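Local coordinates for DUF2235 domain-containing protein (Pseudomonas aeruginosa, PDB 4O5P) that probably hydrolyses phospholipids as a type VI secretion effector with an alpha/beta-hydrolase catalytic domain, and so would attack the membranes of target cells, at residues A[7-15]-A[457-468]; A[26-34]-A[415-423]. One frame throughout, in Å; residues are numbered along the deposited sequence.

Contact 1 (A[7-15]-A[457-468]); sequences GFHIAPTHP and FNAWQAQAKAGP
Asn-458 and Gln-461, on the last turns of helix 451-463, grip the backbone of residues 11-14 in a polar and apolar contact where the N-terminal strand 7-10 leaves the edge of the catalytic sheet. Asn-458 suits its place because a carboxamide can both accept and donate: its OD1 takes the N-H of His-14 at 2.7 Å, almost straight and on a lone pair, while its ND2 gives to His-14 O at 3.0 Å, again in the carbonyl plane. One helix turn on, Gln-461 NE2 reaches Ala-11 O at 2.9 Å, nearly head-on to the carbonyl; a bend at chi2 (-80°) turns its amide toward the loop at Ala-11. A water joins Thr-13 OG1, Asn-458 O and Gln-461 OE1. Alongside these bonds, small Ala-11 sets its CB at the ring edge of Phe-457, 3.7 Å from CZ. Branched Ile-10 packs its CG2 on Ala-464 CB at 3.7 Å and also meets Trp-460, whose NE1 bonds to Glu-476. The Phe-8 ring edge faces Gly-467 O in plane, CE2 being 3.0 Å away. Strand 7-10 pairs in parallel with 370-375: an added edge strand on an alpha/beta-hydrolase-like sheet, with the end of helix 451-463 and the chain after it packed along strand and loop.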
loop_
_atom_site.group_PDB
_atom_site.type_symbol
_atom_site.label_atom_id
_atom_site.label_comp_id
_atom_site.label_asym_id
_atom_site.label_seq_id
_atom_site.Cartn_x
_atom_site.Cartn_y
_atom_site.Cartn_z
ATOM N N GLY A 7 3.404 8.090 -19.653
ATOM C CA GLY A 7 2.331 7.256 -20.167
ATOM C C GLY A 7 2.344 5.872 -19.552
ATOM O O GLY A 7 3.130 5.595 -18.653
ATOM N N PHE A 8 1.491 4.993 -20.062
ATOM C CA PHE A 8 1.422 3.630 -19.564
ATOM C C PHE A 8 2.053 2.637 -20.539
ATOM O O PHE A 8 1.797 2.705 -21.750
ATOM C CB PHE A 8 -0.023 3.265 -19.303
ATOM C CG PHE A 8 -0.230 1.827 -18.929
ATOM C CD1 PHE A 8 0.015 1.393 -17.647
ATOM C CD2 PHE A 8 -0.677 0.907 -19.871
ATOM C CE1 PHE A 8 -0.194 0.055 -17.298
ATOM C CE2 PHE A 8 -0.870 -0.420 -19.533
ATOM C CZ PHE A 8 -0.627 -0.841 -18.247
ATOM N N HIS A 9 2.893 1.734 -20.024
ATOM C CA HIS A 9 3.539 0.725 -20.875
ATOM C C HIS A 9 3.632 -0.622 -20.175
ATOM O O HIS A 9 3.448 -0.708 -18.954
ATOM C CB HIS A 9 4.949 1.164 -21.272
ATOM C CG HIS A 9 5.005 2.520 -21.895
ATOM N ND1 HIS A 9 4.866 2.722 -23.249
ATOM C CD2 HIS A 9 5.176 3.744 -21.346
ATOM C CE1 HIS A 9 4.950 4.015 -23.509
ATOM N NE2 HIS A 9 5.144 4.656 -22.371
ATOM N N ILE A 10 3.896 -1.668 -20.956
ATOM C CA ILE A 10 4.290 -2.956 -20.401
ATOM C C ILE A 10 5.684 -2.737 -19.827
ATOM O O ILE A 10 6.425 -1.878 -20.333
ATOM C CB ILE A 10 4.353 -4.041 -21.508
ATOM C CG1 ILE A 10 2.975 -4.272 -22.106
ATOM C CG2 ILE A 10 4.832 -5.382 -20.959
ATOM C CD1 ILE A 10 1.938 -4.692 -21.055
ATOM N N ALA A 11 6.046 -3.488 -18.786
ATOM C CA ALA A 11 7.421 -3.511 -18.290
ATOM C C ALA A 11 8.418 -3.609 -19.443
ATOM O O ALA A 11 8.156 -4.295 -20.426
ATOM C CB ALA A 11 7.621 -4.682 -17.361
ATOM N N PRO A 12 9.560 -2.912 -19.327
ATOM C CA PRO A 12 10.595 -3.080 -20.347
ATOM C C PRO A 12 11.233 -4.454 -20.212
ATOM O O PRO A 12 11.097 -5.089 -19.162
ATOM C CB PRO A 12 11.612 -1.984 -20.005
ATOM C CG PRO A 12 11.415 -1.718 -18.539
ATOM C CD PRO A 12 9.928 -1.914 -18.308
ATOM N N THR A 13 11.903 -4.911 -21.264
ATOM C CA THR A 13 12.611 -6.189 -21.230
ATOM C C THR A 13 13.714 -6.047 -20.194
ATOM O O THR A 13 14.184 -4.936 -19.948
ATOM C CB THR A 13 13.211 -6.503 -22.610
ATOM O OG1 THR A 13 13.756 -7.824 -22.611
ATOM C CG2 THR A 13 14.308 -5.493 -22.962
ATOM N N HIS A 14 14.103 -7.138 -19.547
ATOM C CA HIS A 14 15.151 -7.036 -18.538
ATOM C C HIS A 14 16.487 -7.386 -19.165
ATOM O O HIS A 14 16.643 -8.497 -19.670
ATOM C CB HIS A 14 14.906 -7.969 -17.363
ATOM C CG HIS A 14 16.022 -7.962 -16.368
ATOM N ND1 HIS A 14 16.203 -6.936 -15.465
ATOM C CD2 HIS A 14 17.042 -8.830 -16.162
ATOM C CE1 HIS A 14 17.279 -7.179 -14.735
ATOM N NE2 HIS A 14 17.805 -8.325 -15.136
ATOM N N PRO A 15 17.455 -6.450 -19.122
ATOM C CA PRO A 15 18.705 -6.651 -19.859
ATOM C C PRO A 15 19.521 -7.769 -19.245
ATOM O O PRO A 15 19.613 -7.844 -18.013
ATOM C CB PRO A 15 19.433 -5.321 -19.687
ATOM C CG PRO A 15 18.899 -4.763 -18.425
ATOM C CD PRO A 15 17.451 -5.176 -18.383
ATOM N N PHE A 457 10.993 -13.901 -16.975
ATOM C CA PHE A 457 10.390 -12.585 -16.992
ATOM C C PHE A 457 10.272 -12.107 -18.431
ATOM O O PHE A 457 9.213 -11.691 -18.873
ATOM C CB PHE A 457 11.222 -11.586 -16.178
ATOM C CG PHE A 457 10.747 -10.179 -16.324
ATOM C CD1 PHE A 457 11.216 -9.375 -17.359
ATOM C CD2 PHE A 457 9.800 -9.669 -15.451
ATOM C CE1 PHE A 457 10.754 -8.081 -17.510
ATOM C CE2 PHE A 457 9.339 -8.371 -15.587
ATOM C CZ PHE A 457 9.818 -7.575 -16.619
ATOM N N ASN A 458 11.366 -12.155 -19.176
ATOM C CA ASN A 458 11.321 -11.699 -20.556
ATOM C C ASN A 458 10.333 -12.474 -21.440
ATOM O O ASN A 458 9.804 -11.926 -22.398
ATOM C CB ASN A 458 12.728 -11.672 -21.153
ATOM C CG ASN A 458 13.604 -10.595 -20.517
ATOM O OD1 ASN A 458 13.105 -9.557 -20.079
ATOM N ND2 ASN A 458 14.916 -10.844 -20.462
ATOM N N ALA A 459 10.055 -13.736 -21.119
ATOM C CA ALA A 459 9.029 -14.450 -21.892
ATOM C C ALA A 459 7.670 -13.804 -21.630
ATOM O O ALA A 459 6.871 -13.540 -22.563
ATOM C CB ALA A 459 9.008 -15.925 -21.535
ATOM N N TRP A 460 7.408 -13.536 -20.353
ATOM C CA TRP A 460 6.210 -12.776 -20.033
ATOM C C TRP A 460 6.192 -11.422 -20.751
ATOM O O TRP A 460 5.208 -11.051 -21.391
ATOM C CB TRP A 460 6.069 -12.573 -18.526
ATOM C CG TRP A 460 4.815 -11.839 -18.213
ATOM C CD1 TRP A 460 3.570 -12.376 -18.036
ATOM C CD2 TRP A 460 4.660 -10.426 -18.107
ATOM N NE1 TRP A 460 2.657 -11.382 -17.790
ATOM C CE2 TRP A 460 3.303 -10.167 -17.829
ATOM C CE3 TRP A 460 5.547 -9.344 -18.193
ATOM C CZ2 TRP A 460 2.800 -8.877 -17.644
ATOM C CZ3 TRP A 460 5.050 -8.056 -18.030
ATOM C CH2 TRP A 460 3.689 -7.836 -17.746
ATOM N N GLN A 461 7.288 -10.682 -20.656
ATOM C CA GLN A 461 7.329 -9.334 -21.190
ATOM C C GLN A 461 7.036 -9.337 -22.680
ATOM O O GLN A 461 6.322 -8.467 -23.188
ATOM C CB GLN A 461 8.691 -8.710 -20.924
ATOM C CG GLN A 461 8.734 -7.209 -21.147
ATOM C CD GLN A 461 8.879 -6.818 -22.606
ATOM O OE1 GLN A 461 9.433 -7.568 -23.415
ATOM N NE2 GLN A 461 8.378 -5.635 -22.952
ATOM N N ALA A 462 7.578 -10.339 -23.365
ATOM C CA ALA A 462 7.426 -10.461 -24.807
ATOM C C ALA A 462 6.023 -10.881 -25.250
ATOM O O ALA A 462 5.592 -10.479 -26.334
ATOM C CB ALA A 462 8.493 -11.402 -25.382
ATOM N N GLN A 463 5.309 -11.681 -24.453
ATOM C CA GLN A 463 3.936 -12.043 -24.860
ATOM C C GLN A 463 2.898 -10.978 -24.524
ATOM O O GLN A 463 1.780 -10.990 -25.047
ATOM C CB GLN A 463 3.486 -13.365 -24.232
ATOM C CG GLN A 463 3.422 -13.346 -22.697
ATOM C CD GLN A 463 2.116 -12.801 -22.142
ATOM O OE1 GLN A 463 1.028 -13.043 -22.686
ATOM N NE2 GLN A 463 2.219 -12.056 -21.040
ATOM N N ALA A 464 3.258 -10.081 -23.614
ATOM C CA ALA A 464 2.315 -9.092 -23.137
ATOM C C ALA A 464 1.990 -8.118 -24.257
ATOM O O ALA A 464 2.867 -7.765 -25.059
ATOM C CB ALA A 464 2.890 -8.361 -21.932
ATOM N N LYS A 465 0.734 -7.676 -24.298
ATOM C CA LYS A 465 0.266 -6.797 -25.364
ATOM C C LYS A 465 -0.007 -5.391 -24.858
ATOM O O LYS A 465 -0.582 -5.191 -23.781
ATOM C CB LYS A 465 -0.983 -7.366 -26.051
ATOM C CG LYS A 465 -0.690 -8.406 -27.140
ATOM C CD LYS A 465 -1.966 -9.142 -27.587
ATOM C CE LYS A 465 -1.638 -10.231 -28.615
ATOM N NZ LYS A 465 -2.726 -11.255 -28.772
ATOM N N ALA A 466 0.409 -4.419 -25.662
ATOM C CA ALA A 466 0.191 -3.011 -25.360
ATOM C C ALA A 466 -1.295 -2.681 -25.282
ATOM O O ALA A 466 -2.109 -3.213 -26.045
ATOM C CB ALA A 466 0.863 -2.144 -26.421
ATOM N N GLY A 467 -1.648 -1.806 -24.347
ATOM C CA GLY A 467 -2.978 -1.228 -24.316
ATOM C C GLY A 467 -3.098 -0.418 -23.050
ATOM O O GLY A 467 -2.160 -0.365 -22.268
ATOM N N PRO A 468 -4.255 0.217 -22.837
ATOM C CA PRO A 468 -4.445 0.922 -21.564
ATOM C C PRO A 468 -4.490 -0.090 -20.425
ATOM O O PRO A 468 -4.667 -1.294 -20.658
ATOM C CB PRO A 468 -5.826 1.579 -21.727
ATOM C CG PRO A 468 -6.551 0.698 -22.758
ATOM C CD PRO A 468 -5.444 0.277 -23.712
HETATM O O HOH W 1 0.655 0.645 -23.433
HETATM O O HOH W 2 11.313 -9.306 -23.432
#

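Contact 2 (A[26-34]-A[415-423]); sequences KLSENILKQ and FEAGAPLQV
With CG anti to the backbone N (chi1 165°) and chi2 at -95°, Asn-30 lays its amide flat over one face of the Phe-415 ring. The planes lie 15° apart in an amide-ring stack, with ND2 3.8 Å above the ring centre and CB 3.4 Å from CE2. Both amide hydrogens are used: ND2 donates to Phe-415 O at 3.1 Å, in the carbonyl plane, and to Ala-419 O at 3.1 Å, tilted from that carbonyl's plane. Phe-415 O also accepts the N-H of Gly-418, part of the Schellman motif that ends helix 403-416. Gly-418 takes the positive phi this needs, and having no side chain it lets Lys-33 CB come to 4.0 Å from its CA. Lys-26 CG and Leu-27 CD2 also approach the ring obliquely, and Leu-27 CD2 packs on Val-423 CG1 at 3.8 Å. A water donates to Asn-30 OD1 and to Leu-421 O. Asn-30 thus serves a carbonyl of the last helical turn (Phe-415), where the helix dipole would probably concentrate partial negative charge, and one of the loop just after it (Ala-419); the ring-amide stack probably holds its amide in the orientation both bonds require.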
loop_
_atom_site.group_PDB
_atom_site.type_symbol
_atom_site.label_atom_id
_atom_site.label_comp_id
_atom_site.label_asym_id
_atom_site.label_seq_id
_atom_site.Cartn_x
_atom_site.Cartn_y
_atom_site.Cartn_z
ATOM N N LYS A 26 28.541 7.035 -16.148
ATOM C CA LYS A 26 27.236 6.870 -15.491
ATOM C C LYS A 26 27.271 7.452 -14.077
ATOM O O LYS A 26 26.373 8.220 -13.661
ATOM C CB LYS A 26 26.830 5.385 -15.445
ATOM C CG LYS A 26 25.884 5.050 -14.288
ATOM C CD LYS A 26 25.522 3.570 -14.204
ATOM C CE LYS A 26 24.461 3.188 -15.228
ATOM N NZ LYS A 26 23.820 1.855 -14.933
ATOM N N LEU A 27 28.331 7.094 -13.356
ATOM C CA LEU A 27 28.512 7.526 -11.979
ATOM C C LEU A 27 28.736 9.031 -11.963
ATOM O O LEU A 27 28.179 9.753 -11.107
ATOM C CB LEU A 27 29.705 6.805 -11.353
ATOM C CG LEU A 27 29.812 5.282 -11.508
ATOM C CD1 LEU A 27 31.035 4.728 -10.785
ATOM C CD2 LEU A 27 28.555 4.597 -11.000
ATOM N N SER A 28 29.550 9.494 -12.919
ATOM C CA SER A 28 29.849 10.913 -13.051
ATOM C C SER A 28 28.555 11.697 -13.172
ATOM O O SER A 28 28.380 12.701 -12.503
ATOM C CB SER A 28 30.748 11.190 -14.263
ATOM O OG SER A 28 32.087 10.825 -13.996
ATOM N N GLU A 29 27.633 11.210 -13.997
ATOM C CA GLU A 29 26.385 11.925 -14.251
ATOM C C GLU A 29 25.434 11.919 -13.066
ATOM O O GLU A 29 24.741 12.920 -12.803
ATOM C CB GLU A 29 25.678 11.344 -15.467
ATOM C CG GLU A 29 26.449 11.527 -16.750
ATOM C CD GLU A 29 25.681 11.021 -17.943
ATOM O OE1 GLU A 29 24.436 10.976 -17.863
ATOM O OE2 GLU A 29 26.322 10.670 -18.952
ATOM N N ASN A 30 25.365 10.794 -12.361
ATOM C CA ASN A 30 24.507 10.765 -11.166
ATOM C C ASN A 30 25.011 11.802 -10.145
ATOM O O ASN A 30 24.234 12.633 -9.602
ATOM C CB ASN A 30 24.449 9.336 -10.618
ATOM C CG ASN A 30 23.898 9.251 -9.207
ATOM O OD1 ASN A 30 24.665 9.224 -8.243
ATOM N ND2 ASN A 30 22.563 9.146 -9.079
ATOM N N ILE A 31 26.331 11.795 -9.945
ATOM C CA ILE A 31 26.976 12.788 -9.088
ATOM C C ILE A 31 26.633 14.191 -9.574
ATOM O O ILE A 31 26.213 15.034 -8.784
ATOM C CB ILE A 31 28.504 12.576 -9.045
ATOM C CG1 ILE A 31 28.826 11.353 -8.183
ATOM C CG2 ILE A 31 29.220 13.814 -8.493
ATOM C CD1 ILE A 31 30.084 10.618 -8.583
ATOM N N LEU A 32 26.780 14.417 -10.880
ATOM C CA LEU A 32 26.570 15.728 -11.491
ATOM C C LEU A 32 25.178 16.273 -11.195
ATOM O O LEU A 32 25.016 17.468 -10.896
ATOM C CB LEU A 32 26.803 15.690 -13.015
ATOM C CG LEU A 32 28.198 15.456 -13.629
ATOM C CD1 LEU A 32 28.367 16.176 -14.960
ATOM C CD2 LEU A 32 29.361 15.774 -12.680
ATOM N N LYS A 33 24.178 15.395 -11.281
ATOM C CA LYS A 33 22.809 15.762 -10.922
ATOM C C LYS A 33 22.698 16.143 -9.450
ATOM O O LYS A 33 22.035 17.127 -9.100
ATOM C CB LYS A 33 21.831 14.625 -11.248
ATOM C CG LYS A 33 21.259 14.727 -12.641
ATOM C CD LYS A 33 20.282 13.611 -12.950
ATOM C CE LYS A 33 20.253 13.378 -14.453
ATOM N NZ LYS A 33 19.000 12.696 -14.905
ATOM N N GLN A 34 23.335 15.365 -8.584
ATOM C CA GLN A 34 23.309 15.702 -7.161
ATOM C C GLN A 34 23.933 17.062 -6.839
ATOM O O GLN A 34 23.512 17.729 -5.892
ATOM C CB GLN A 34 23.984 14.605 -6.351
ATOM C CG GLN A 34 23.180 13.321 -6.352
ATOM C CD GLN A 34 24.039 12.128 -6.061
ATOM O OE1 GLN A 34 25.165 12.272 -5.595
ATOM N NE2 GLN A 34 23.524 10.933 -6.351
ATOM N N PHE A 415 18.279 6.000 -10.076
ATOM C CA PHE A 415 19.666 6.383 -10.287
ATOM C C PHE A 415 19.723 7.435 -11.400
ATOM O O PHE A 415 20.504 8.397 -11.333
ATOM C CB PHE A 415 20.521 5.154 -10.618
ATOM C CG PHE A 415 21.993 5.369 -10.415
ATOM C CD1 PHE A 415 22.580 5.126 -9.181
ATOM C CD2 PHE A 415 22.791 5.833 -11.458
ATOM C CE1 PHE A 415 23.941 5.325 -8.985
ATOM C CE2 PHE A 415 24.157 6.043 -11.269
ATOM C CZ PHE A 415 24.731 5.792 -10.030
ATOM N N GLU A 416 18.853 7.274 -12.394
ATOM C CA GLU A 416 18.846 8.172 -13.535
ATOM C C GLU A 416 18.385 9.534 -13.089
ATOM O O GLU A 416 18.775 10.552 -13.673
ATOM C CB GLU A 416 17.871 7.678 -14.605
ATOM C CG GLU A 416 18.472 7.366 -15.962
ATOM C CD GLU A 416 19.412 8.440 -16.477
ATOM O OE1 GLU A 416 20.603 8.408 -16.106
ATOM O OE2 GLU A 416 18.966 9.304 -17.262
ATOM N N ALA A 417 17.546 9.563 -12.054
ATOM C CA ALA A 417 16.921 10.824 -11.670
ATOM C C ALA A 417 17.747 11.558 -10.626
ATOM O O ALA A 417 17.366 12.635 -10.163
ATOM C CB ALA A 417 15.479 10.590 -11.191
ATOM N N GLY A 418 18.884 10.981 -10.264
ATOM C CA GLY A 418 19.822 11.650 -9.375
ATOM C C GLY A 418 19.807 11.159 -7.934
ATOM O O GLY A 418 20.360 11.808 -7.055
ATOM N N ALA A 419 19.196 10.002 -7.690
ATOM C CA ALA A 419 19.095 9.458 -6.324
ATOM C C ALA A 419 20.441 9.083 -5.689
ATOM O O ALA A 419 21.314 8.524 -6.355
ATOM C CB ALA A 419 18.138 8.258 -6.295
ATOM N N PRO A 420 20.608 9.385 -4.385
ATOM C CA PRO A 420 21.860 9.063 -3.696
ATOM C C PRO A 420 21.940 7.576 -3.424
ATOM O O PRO A 420 21.710 7.142 -2.286
ATOM C CB PRO A 420 21.744 9.838 -2.372
ATOM C CG PRO A 420 20.686 10.873 -2.617
ATOM C CD PRO A 420 19.709 10.175 -3.527
ATOM N N LEU A 421 22.260 6.803 -4.461
ATOM C CA LEU A 421 22.258 5.344 -4.354
ATOM C C LEU A 421 23.665 4.750 -4.379
ATOM O O LEU A 421 24.537 5.209 -5.127
ATOM C CB LEU A 421 21.417 4.735 -5.484
ATOM C CG LEU A 421 19.905 4.848 -5.324
ATOM C CD1 LEU A 421 19.152 4.397 -6.577
ATOM C CD2 LEU A 421 19.467 4.031 -4.088
ATOM N N GLN A 422 23.893 3.732 -3.560
ATOM C CA GLN A 422 25.154 3.005 -3.625
ATOM C C GLN A 422 25.216 2.240 -4.947
ATOM O O GLN A 422 24.176 1.919 -5.539
ATOM C CB GLN A 422 25.276 2.037 -2.449
ATOM C CG GLN A 422 25.060 2.684 -1.068
ATOM C CD GLN A 422 24.735 1.668 0.003
ATOM O OE1 GLN A 422 24.964 0.472 -0.179
ATOM N NE2 GLN A 422 24.187 2.135 1.129
ATOM N N VAL A 423 26.428 1.960 -5.423
ATOM C CA VAL A 423 26.589 1.065 -6.569
ATOM C C VAL A 423 27.376 -0.148 -6.110
ATOM O O VAL A 423 27.966 -0.127 -5.028
ATOM C CB VAL A 423 27.342 1.744 -7.731
ATOM C CG1 VAL A 423 26.683 3.066 -8.082
ATOM C CG2 VAL A 423 28.811 1.958 -7.360
HETATM O O HOH W 3 24.820 8.051 -5.911
#

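The two contacts lie about 26 Å apart between centres and about 9 Å between nearest atoms, so they do not touch. The N-terminal chain runs through both in turn, from strand 7-10 in contact 1 to helix 24-34 in contact 2. Helix 403-416 connects them: His-14 and Phe-457 of contact 1 touch its Ile-405, while its C-terminal end forms contact 2. Strand 7-10 extends the sheet beyond strand 370-375, and in contact 2 Pro-420 meets side chains of strands 62-71 and 225-236, so both contacts border the same sheet. A probable Ser-237, His-379 and Asp-281 triad lies just beyond strands of this sheet, Ser-237 following strand 225-236; none of the three belongs to either contact.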